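Local coordinates for methylocystis parvus OBBP MbnE (Methylocystis parvus OBBP, PDB 5ICQ), which probably binds the copper-chelating peptide methanobactin in the periplasm, as a solute-binding protein of family 5 taking part in methanobactin transport, at residues D75-F80 with A219-S224; V229-V232 with A236-L239. All blocks are in the same frame, centred on the assembly; numbering follows the deposited sequence.

Following the chain from the N terminus, the loop that leaves strand 65-71 carries residues 75-80. Contact 1 closes when the chain returns, after 138 intervening residues, in the loop 219-224 that leads into strand 227-233. Contact 2 follows in series, neither enclosing nor crossing the first: it closes only a three-residue turn, in the short hairpin of strands 227-233 and 237-242, at one edge of the mixed four-stranded sheet whose other edge is strand 65-71. The two contacts, with centres about 11 Å apart, touch directly. Pro221 packs on Val229, Leu77 CD2 lies 4.1 Å from Leu238 CD1, and Lys220 NZ reaches Ala230 O in a probable hydrogen bond, tying both loops to the hairpin.

Contact 1 (D75-F80 with A219-S224); sequences DSLNPF and AKPLGS
Ala219 meets Leu77 through its backbone, its carbonyl O lying 3.7 Å from Leu77 CD1, while its methyl group points away. Lys220 brings little more than its CA near Leu77 CD1, and its side chain leaves for Ala230 O on strand 227-233. Pro221 gives the apolar part: the CD corner of its ring stands 3.9 Å from Leu77 CD1 and 4.0 Å from Leu77 CB, and CG lies near Leu77 O. The two side chains cross at about a right angle, and it is this CD corner that touches. In Leu77, CG is anti to the carbonyl carbon (chi1 -60°) and CD1 extends the chain anti to CA, which carries this methyl to the incoming loop. This is loop-to-loop packing without a hydrogen bond between the segments, joining the connection after strand 65-71 to the approach to strand 227-233. Leu77 is the middle residue of an ST turn, in which Ser76 OG accepts from Asn78 N (3.2 Å); an Asx turn follows, Asn78 OD1 accepting from Phe80 N (3.0 Å). Beyond Pro221, Leu222 turns to Ser138 and Asp139, and Ser224 OG hydrogen-bonds to Gln97 OE1.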
ATOM      1  N   ASP A  75      15.864   7.333  14.052  1.00 19.13           N
ATOM      2  CA  ASP A  75      16.461   7.315  15.384  1.00 20.13           C
ATOM      3  C   ASP A  75      16.228   6.003  16.127  1.00 22.30           C
ATOM      4  O   ASP A  75      16.432   5.958  17.350  1.00 19.03           O
ATOM      5  CB  ASP A  75      15.924   8.477  16.229  1.00 27.62           C
ATOM      6  CG  ASP A  75      14.415   8.472  16.328  1.00 33.96           C
ATOM      7  OD1 ASP A  75      13.795   7.499  15.860  1.00 33.50           O
ATOM      8  OD2 ASP A  75      13.846   9.434  16.884  1.00 50.18           O
ATOM      9  N   SER A  76      15.817   4.940  15.441  1.00 15.86           N
ATOM     10  CA  SER A  76      15.509   3.683  16.101  1.00 16.59           C
ATOM     11  C   SER A  76      15.752   2.534  15.137  1.00 17.22           C
ATOM     12  O   SER A  76      15.594   2.682  13.921  1.00 12.84           O
ATOM     13  CB  SER A  76      14.057   3.644  16.577  1.00 19.85           C
ATOM     14  OG  SER A  76      13.778   2.434  17.264  1.00 22.01           O
ATOM     15  N   LEU A  77      16.138   1.386  15.694  1.00 12.41           N
ATOM     16  CA  LEU A  77      16.269   0.159  14.919  1.00 14.02           C
ATOM     17  C   LEU A  77      15.158  -0.833  15.245  1.00 19.02           C
ATOM     18  O   LEU A  77      15.310  -2.037  15.002  1.00 15.79           O
ATOM     19  CB  LEU A  77      17.647  -0.466  15.149  1.00 14.23           C
ATOM     20  CG  LEU A  77      18.804   0.446  14.752  1.00 18.55           C
ATOM     21  CD1 LEU A  77      20.157  -0.228  14.968  1.00 15.61           C
ATOM     22  CD2 LEU A  77      18.648   0.899  13.302  1.00 17.28           C
ATOM     23  N   ASN A  78      14.033  -0.347  15.785  1.00 15.29           N
ATOM     24  CA  ASN A  78      12.885  -1.193  16.105  1.00 13.51           C
ATOM     25  C   ASN A  78      11.734  -0.809  15.189  1.00 18.34           C
ATOM     26  O   ASN A  78      11.074   0.222  15.412  1.00 15.75           O
ATOM     27  CB  ASN A  78      12.473  -1.047  17.576  1.00 15.37           C
ATOM     28  CG  ASN A  78      11.347  -2.003  17.973  1.00 21.48           C
ATOM     29  OD1 ASN A  78      10.783  -2.709  17.137  1.00 21.30           O
ATOM     30  ND2 ASN A  78      11.014  -2.017  19.268  1.00 17.04           N
ATOM     31  N   PRO A  79      11.451  -1.594  14.147  1.00 15.11           N
ATOM     32  CA  PRO A  79      10.350  -1.261  13.239  1.00 18.35           C
ATOM     33  C   PRO A  79       8.984  -1.711  13.720  1.00 20.35           C
ATOM     34  O   PRO A  79       8.005  -1.513  12.998  1.00 17.26           O
ATOM     35  CB  PRO A  79      10.736  -2.003  11.947  1.00 20.87           C
ATOM     36  CG  PRO A  79      11.538  -3.175  12.416  1.00 13.87           C
ATOM     37  CD  PRO A  79      12.260  -2.733  13.668  1.00 13.08           C
ATOM     38  N   PHE A  80       8.877  -2.318  14.904  1.00 11.77           N
ATOM     39  CA  PHE A  80       7.647  -2.979  15.291  1.00 11.36           C
ATOM     40  C   PHE A  80       6.911  -2.300  16.435  1.00 18.53           C
ATOM     41  O   PHE A  80       5.809  -2.743  16.770  1.00 19.92           O
ATOM     42  CB  PHE A  80       7.930  -4.437  15.688  1.00  9.29           C
ATOM     43  CG  PHE A  80       8.701  -5.197  14.658  1.00 14.45           C
ATOM     44  CD1 PHE A  80       8.211  -5.328  13.368  1.00 16.34           C
ATOM     45  CD2 PHE A  80       9.912  -5.791  14.978  1.00 17.50           C
ATOM     46  CE1 PHE A  80       8.922  -6.029  12.410  1.00 18.00           C
ATOM     47  CE2 PHE A  80      10.618  -6.500  14.031  1.00 13.72           C
ATOM     48  CZ  PHE A  80      10.137  -6.615  12.749  1.00 15.90           C
ATOM     49  N   ALA A 219      20.665   0.259  19.844  1.00 19.62           N
ATOM     50  CA  ALA A 219      21.419  -0.973  20.031  1.00 24.51           C
ATOM     51  C   ALA A 219      21.186  -1.890  18.839  1.00 19.34           C
ATOM     52  O   ALA A 219      20.089  -1.939  18.281  1.00 24.18           O
ATOM     53  CB  ALA A 219      21.008  -1.667  21.328  1.00 29.88           C
ATOM     54  N   LYS A 220      22.229  -2.585  18.427  1.00 19.81           N
ATOM     55  CA  LYS A 220      22.108  -3.471  17.280  1.00 21.08           C
ATOM     56  C   LYS A 220      21.180  -4.633  17.620  1.00 21.44           C
ATOM     57  O   LYS A 220      21.502  -5.436  18.505  1.00 18.20           O
ATOM     58  CB  LYS A 220      23.483  -3.958  16.861  1.00 21.58           C
ATOM     59  CG  LYS A 220      24.423  -2.806  16.519  1.00 24.88           C
ATOM     60  CD  LYS A 220      25.834  -3.306  16.255  1.00 30.67           C
ATOM     61  CE  LYS A 220      26.800  -2.153  16.086  1.00 37.39           C
ATOM     62  NZ  LYS A 220      28.194  -2.656  16.006  1.00 42.10           N
ATOM     63  N   PRO A 221      20.031  -4.752  16.968  1.00 18.34           N
ATOM     64  CA  PRO A 221      19.069  -5.793  17.333  1.00 18.96           C
ATOM     65  C   PRO A 221      19.455  -7.153  16.779  1.00 19.78           C
ATOM     66  O   PRO A 221      20.067  -7.274  15.715  1.00 19.16           O
ATOM     67  CB  PRO A 221      17.773  -5.298  16.685  1.00 19.20           C
ATOM     68  CG  PRO A 221      18.271  -4.625  15.421  1.00 14.51           C
ATOM     69  CD  PRO A 221      19.574  -3.956  15.813  1.00 16.54           C
ATOM     70  N   LEU A 222      19.057  -8.191  17.511  1.00 13.39           N
ATOM     71  CA  LEU A 222      19.317  -9.563  17.100  1.00 13.00           C
ATOM     72  C   LEU A 222      18.158 -10.091  16.264  1.00  9.32           C
ATOM     73  O   LEU A 222      16.999 -10.063  16.703  1.00 10.54           O
ATOM     74  CB  LEU A 222      19.532 -10.464  18.320  1.00 12.01           C
ATOM     75  CG  LEU A 222      19.907 -11.894  17.902  1.00 13.83           C
ATOM     76  CD1 LEU A 222      21.324 -11.908  17.369  1.00 15.70           C
ATOM     77  CD2 LEU A 222      19.755 -12.898  19.040  1.00 14.16           C
ATOM     78  N   GLY A 223      18.474 -10.587  15.072  1.00 10.85           N
ATOM     79  CA  GLY A 223      17.490 -11.278  14.262  1.00 11.20           C
ATOM     80  C   GLY A 223      18.011 -12.607  13.753  1.00 11.90           C
ATOM     81  O   GLY A 223      19.019 -13.113  14.257  1.00  9.20           O
ATOM     82  N   SER A 224      17.321 -13.197  12.773  1.00  8.47           N
ATOM     83  CA  SER A 224      17.722 -14.474  12.197  1.00 11.09           C
ATOM     84  C   SER A 224      17.978 -14.387  10.699  1.00  9.71           C
ATOM     85  O   SER A 224      18.192 -15.422  10.071  1.00 10.21           O
ATOM     86  CB  SER A 224      16.663 -15.548  12.464  1.00  9.18           C
ATOM     87  OG  SER A 224      15.422 -15.188  11.867  1.00  9.47           O
TER

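Contact 2 (V229-V232 with A236-L239). With SO4 (sulfate ion), chain B.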
ATOM      1  N   VAL A 229      23.320  -6.203  11.768  1.00 11.02           N
ATOM      2  CA  VAL A 229      23.574  -4.768  11.853  1.00 17.65           C
ATOM      3  C   VAL A 229      25.016  -4.577  12.308  1.00 20.79           C
ATOM      4  O   VAL A 229      25.375  -4.926  13.436  1.00 15.78           O
ATOM      5  CB  VAL A 229      22.592  -4.074  12.799  1.00 12.14           C
ATOM      6  CG1 VAL A 229      22.953  -2.602  12.929  1.00 19.32           C
ATOM      7  CG2 VAL A 229      21.180  -4.222  12.279  1.00 13.29           C
ATOM      8  N   ALA A 230      25.851  -4.043  11.419  1.00 13.51           N
ATOM      9  CA  ALA A 230      27.282  -3.912  11.646  1.00 16.47           C
ATOM     10  C   ALA A 230      27.687  -2.543  12.160  1.00 19.96           C
ATOM     11  O   ALA A 230      28.654  -2.439  12.920  1.00 20.28           O
ATOM     12  CB  ALA A 230      28.049  -4.203  10.353  1.00 17.73           C
ATOM     13  N   ASP A 231      26.974  -1.492  11.775  1.00 14.09           N
ATOM     14  CA  ASP A 231      27.302  -0.154  12.248  1.00 20.53           C
ATOM     15  C   ASP A 231      26.055   0.705  12.142  1.00 18.42           C
ATOM     16  O   ASP A 231      25.242   0.525  11.233  1.00 18.32           O
ATOM     17  CB  ASP A 231      28.445   0.473  11.441  1.00 27.81           C
ATOM     18  CG  ASP A 231      28.920   1.794  12.033  1.00 33.13           C
ATOM     19  OD1 ASP A 231      29.258   1.815  13.234  1.00 28.75           O
ATOM     20  OD2 ASP A 231      28.927   2.813  11.309  1.00 25.97           O
ATOM     21  N   VAL A 232      25.896   1.629  13.083  1.00 14.74           N
ATOM     22  CA  VAL A 232      24.773   2.556  13.034  1.00 15.05           C
ATOM     23  C   VAL A 232      25.243   3.924  13.502  1.00 27.14           C
ATOM     24  O   VAL A 232      25.924   4.044  14.527  1.00 20.93           O
ATOM     25  CB  VAL A 232      23.572   2.073  13.875  1.00 21.46           C
ATOM     26  CG1 VAL A 232      24.000   1.748  15.279  1.00 23.12           C
ATOM     27  CG2 VAL A 232      22.458   3.129  13.883  1.00 25.02           C
ATOM     28  N   ALA A 236      22.046   9.073  10.129  1.00 19.90           N
ATOM     29  CA  ALA A 236      23.062   9.195   9.093  1.00 17.96           C
ATOM     30  C   ALA A 236      23.179   7.922   8.269  1.00 24.62           C
ATOM     31  O   ALA A 236      23.005   7.972   7.046  1.00 18.10           O
ATOM     32  CB  ALA A 236      24.416   9.557   9.712  1.00 25.79           C
ATOM     33  N   ARG A 237      23.465   6.781   8.896  1.00 18.26           N
ATOM     34  CA  ARG A 237      23.672   5.573   8.110  1.00 16.29           C
ATOM     35  C   ARG A 237      23.385   4.343   8.956  1.00 18.77           C
ATOM     36  O   ARG A 237      23.540   4.354  10.180  1.00 15.87           O
ATOM     37  CB  ARG A 237      25.093   5.505   7.529  1.00 19.76           C
ATOM     38  CG  ARG A 237      26.214   5.327   8.537  1.00 25.92           C
ATOM     39  CD  ARG A 237      26.673   3.868   8.627  1.00 31.06           C
ATOM     40  NE  ARG A 237      27.388   3.447   7.426  1.00 34.65           N
ATOM     41  CZ  ARG A 237      28.659   3.056   7.399  1.00 31.40           C
ATOM     42  NH1 ARG A 237      29.382   3.015   8.515  1.00 32.43           N
ATOM     43  NH2 ARG A 237      29.204   2.689   6.251  1.00 26.55           N
ATOM     44  N   LEU A 238      22.946   3.291   8.271  1.00 13.76           N
ATOM     45  CA  LEU A 238      22.815   1.951   8.831  1.00 12.79           C
ATOM     46  C   LEU A 238      23.587   1.017   7.912  1.00 16.24           C
ATOM     47  O   LEU A 238      23.325   0.986   6.707  1.00 17.50           O
ATOM     48  CB  LEU A 238      21.343   1.546   8.922  1.00 10.78           C
ATOM     49  CG  LEU A 238      21.058   0.094   9.301  1.00 17.61           C
ATOM     50  CD1 LEU A 238      21.598  -0.178  10.694  1.00 18.74           C
ATOM     51  CD2 LEU A 238      19.554  -0.213   9.217  1.00 16.39           C
ATOM     52  N   LEU A 239      24.568   0.304   8.456  1.00 13.98           N
ATOM     53  CA  LEU A 239      25.376  -0.625   7.671  1.00 14.07           C
ATOM     54  C   LEU A 239      25.003  -2.057   8.028  1.00 16.61           C
ATOM     55  O   LEU A 239      25.109  -2.467   9.193  1.00 14.80           O
ATOM     56  CB  LEU A 239      26.871  -0.400   7.891  1.00 15.53           C
ATOM     57  CG  LEU A 239      27.784  -1.363   7.108  1.00 16.26           C
ATOM     58  CD1 LEU A 239      27.693  -1.128   5.597  1.00 15.89           C
ATOM     59  CD2 LEU A 239      29.236  -1.272   7.582  1.00 20.52           C
TER
HETATM   60  S   SO4 B 701      32.776   1.917   6.543  1.00 58.90           S
HETATM   61  O1  SO4 B 701      32.824   1.256   7.842  1.00 56.57           O
HETATM   62  O2  SO4 B 701      32.338   3.301   6.686  1.00 60.88           O
HETATM   63  O3  SO4 B 701      34.100   1.909   5.924  1.00 63.84           O
HETATM   64  O4  SO4 B 701      31.839   1.193   5.698  1.00 72.58           O
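Asp231 and Arg237 are joined by a salt bridge, NH1 donating to OD2 at 2.8 Å from the anti side of the carboxylate, with the two flat groups 83° apart. The same OD2 also accepts from Gln233 NE2, while Arg237 NE is paired with Asp264. Bends at chi2 and chi3 fold the arginine back until one guanidinium face lies over Leu239 CB. At the guanidinium edge NH2 donates to two oxygens of a sulfate ion, O4 at 3.1 Å and O2 at 3.2 Å; the ion, probably from the crystallisation liquor, is held by Arg65 as well. With this arginine replaced by an alanine, Asp231 and Asp264 would probably be left without their cationic partner, and the sulfate would lose two of its hydrogen bonds. The backbones form an antiparallel hairpin with a classic beta bulge, Ala230 and Asp231 both facing Leu239. Leu239 O therefore receives two donors, Ala230 N at 2.8 Å and, weakly, Asp231 N at 3.3 Å. Leu239 N gives an almost straight bond (175°) to Asp231 O. On the face that bears Val232 and Leu238, Val229 CG1 meets Leu238 CD1 at 3.6 Å.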